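Local atomic coordinates of cellulosomal scaffoldin adaptor protein B (Acetivibrio cellulolyticus, PDB entry 4U3S), a protein that probably serves as an adaptor scaffoldin in cellulosome assembly, this chain being its third type II cohesin domain, a module of the family that binds dockerins. Residues T44-V49 with T126-E131. Sequence-based numbering, arbitrary orientation.
Sequences TVLQAV and TTVVFE
Val45, Leu46, Thr126 and Val128 pack together in the buried interior of the cohesin beta-sandwich, a jelly-roll fold, and make a compact worked example of how residues at and beside strands of two facing sheets can meet through aliphatic side chains, without a hydrogen bond between them. Strand 46-49 pairs with strand 111-120 in one sheet, whereas strand 129-130 pairs with strand 32-40 in the other. The backbones come nearest at Val45 and Thr126, whose CA atoms lie 7.2 Å apart.

Thr126 can be followed outward atom by atom. Its CB already touches the opposing segment, 3.7 Å from Val45 CG1. From there the side chain forks. OG1, placed opposite the backbone N by a chi1 of -165°, lies 4.0 Å from Val45 CB, a contact with carbon and not a polar pairing. The same rotation puts CG2 between the backbone N and the carbonyl carbon, and this methyl enters the angle between two neighbours: it meets Val45 CG1 at 3.7 Å and Leu46 CD1 at 3.9 Å. Both encounters are tip to tip, and it is the methyl branch of the threonine that makes them.

Leu46 carries the packing two residues further along 126-131, to Val128. With CD1 extended away from CA (chi2 179°), the leucine reaches past Thr126, and the side chains of Leu46 and Val128 cross at a slant. Phe118 of strand 111-120 touches both Leu46 and Val128, while Met7, Phe9 and Ile39 also pack on Val128, in keeping with the buried setting of this junction. Of the two Val128 methyls it is CG2, beside the backbone N, that meets Leu46 CD1, at 3.7 Å.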
loop_
_atom_site.group_PDB
_atom_site.type_symbol
_atom_site.label_atom_id
_atom_site.label_comp_id
_atom_site.label_asym_id
_atom_site.label_seq_id
_atom_site.Cartn_x
_atom_site.Cartn_y
_atom_site.Cartn_z
ATOM N N THR A 44 14.773 16.054 -12.023
ATOM C CA THR A 44 15.517 17.242 -12.468
ATOM C C THR A 44 15.049 17.677 -13.847
ATOM O O THR A 44 15.226 18.829 -14.233
ATOM C CB THR A 44 17.037 17.007 -12.502
ATOM O OG1 THR A 44 17.376 16.102 -13.560
ATOM C CG2 THR A 44 17.536 16.463 -11.157
ATOM N N VAL A 45 14.446 16.760 -14.592
ATOM C CA VAL A 45 13.980 17.062 -15.956
ATOM C C VAL A 45 12.477 17.309 -15.995
ATOM O O VAL A 45 12.016 18.213 -16.705
ATOM C CB VAL A 45 14.354 15.922 -16.925
ATOM C CG1 VAL A 45 13.937 16.261 -18.345
ATOM C CG2 VAL A 45 15.849 15.644 -16.871
ATOM N N LEU A 46 11.708 16.534 -15.219
ATOM C CA LEU A 46 10.262 16.621 -15.250
ATOM C C LEU A 46 9.723 16.792 -13.838
ATOM O O LEU A 46 10.203 16.149 -12.917
ATOM C CB LEU A 46 9.649 15.367 -15.883
ATOM C CG LEU A 46 10.042 15.006 -17.310
ATOM C CD1 LEU A 46 9.349 13.725 -17.736
ATOM C CD2 LEU A 46 9.737 16.127 -18.291
ATOM N N GLN A 47 8.746 17.685 -13.685
ATOM C CA GLN A 47 8.043 17.873 -12.423
ATOM C C GLN A 47 6.658 17.273 -12.561
ATOM O O GLN A 47 5.883 17.675 -13.448
ATOM C CB GLN A 47 7.913 19.367 -12.131
ATOM C CG GLN A 47 7.130 19.691 -10.890
ATOM C CD GLN A 47 6.946 21.181 -10.722
ATOM O OE1 GLN A 47 6.749 21.910 -11.700
ATOM N NE2 GLN A 47 7.070 21.653 -9.495
ATOM N N ALA A 48 6.330 16.334 -11.675
ATOM C CA ALA A 48 5.004 15.759 -11.659
ATOM C C ALA A 48 3.976 16.805 -11.211
ATOM O O ALA A 48 4.193 17.482 -10.204
ATOM C CB ALA A 48 4.969 14.556 -10.723
ATOM N N VAL A 49 2.877 16.932 -11.967
ATOM C CA VAL A 49 1.805 17.901 -11.700
ATOM C C VAL A 49 0.458 17.293 -12.049
ATOM O O VAL A 49 0.384 16.283 -12.769
ATOM C CB VAL A 49 1.938 19.211 -12.509
ATOM C CG1 VAL A 49 3.287 19.862 -12.273
ATOM C CG2 VAL A 49 1.730 18.960 -14.006
ATOM N N THR A 126 14.575 12.331 -22.004
ATOM C CA THR A 126 14.293 11.708 -20.720
ATOM C C THR A 126 13.189 10.692 -20.900
ATOM O O THR A 126 12.490 10.708 -21.915
ATOM C CB THR A 126 13.886 12.786 -19.695
ATOM O OG1 THR A 126 13.942 12.243 -18.384
ATOM C CG2 THR A 126 12.498 13.325 -19.985
ATOM N N THR A 127 13.037 9.805 -19.919
ATOM C CA THR A 127 12.039 8.747 -20.000
ATOM C C THR A 127 11.205 8.671 -18.748
ATOM O O THR A 127 11.643 9.028 -17.668
ATOM C CB THR A 127 12.660 7.355 -20.258
ATOM O OG1 THR A 127 13.451 6.961 -19.145
ATOM C CG2 THR A 127 13.532 7.364 -21.502
ATOM N N VAL A 128 9.966 8.256 -18.941
ATOM C CA VAL A 128 9.064 7.923 -17.873
ATOM C C VAL A 128 8.770 6.455 -18.114
ATOM O O VAL A 128 8.407 6.086 -19.213
ATOM C CB VAL A 128 7.794 8.777 -17.938
ATOM C CG1 VAL A 128 6.824 8.394 -16.824
ATOM C CG2 VAL A 128 8.173 10.238 -17.789
ATOM N N VAL A 129 8.954 5.625 -17.097
ATOM C CA VAL A 129 8.717 4.205 -17.243
ATOM C C VAL A 129 8.033 3.635 -16.010
ATOM O O VAL A 129 8.197 4.155 -14.881
ATOM C CB VAL A 129 10.032 3.409 -17.459
ATOM C CG1 VAL A 129 10.710 3.771 -18.780
ATOM C CG2 VAL A 129 11.001 3.591 -16.310
ATOM N N PHE A 130 7.280 2.565 -16.215
ATOM C CA PHE A 130 6.895 1.718 -15.097
ATOM C C PHE A 130 8.168 1.079 -14.563
ATOM O O PHE A 130 9.010 0.617 -15.328
ATOM C CB PHE A 130 5.940 0.603 -15.530
ATOM C CG PHE A 130 4.651 1.088 -16.108
ATOM C CD1 PHE A 130 3.694 1.715 -15.304
ATOM C CD2 PHE A 130 4.386 0.925 -17.440
ATOM C CE1 PHE A 130 2.506 2.164 -15.853
ATOM C CE2 PHE A 130 3.192 1.368 -17.989
ATOM C CZ PHE A 130 2.245 1.981 -17.188
ATOM N N GLU A 131 8.292 1.022 -13.231
ATOM C CA GLU A 131 9.488 0.463 -12.598
ATOM C C GLU A 131 9.169 -0.361 -11.358
ATOM O O GLU A 131 8.318 0.022 -10.564
ATOM C CB GLU A 131 10.444 1.597 -12.208
ATOM C CG GLU A 131 11.783 1.101 -11.710
ATOM C CD GLU A 131 12.712 2.199 -11.279
ATOM O OE1 GLU A 131 12.571 2.686 -10.137
ATOM O OE2 GLU A 131 13.597 2.544 -12.076
#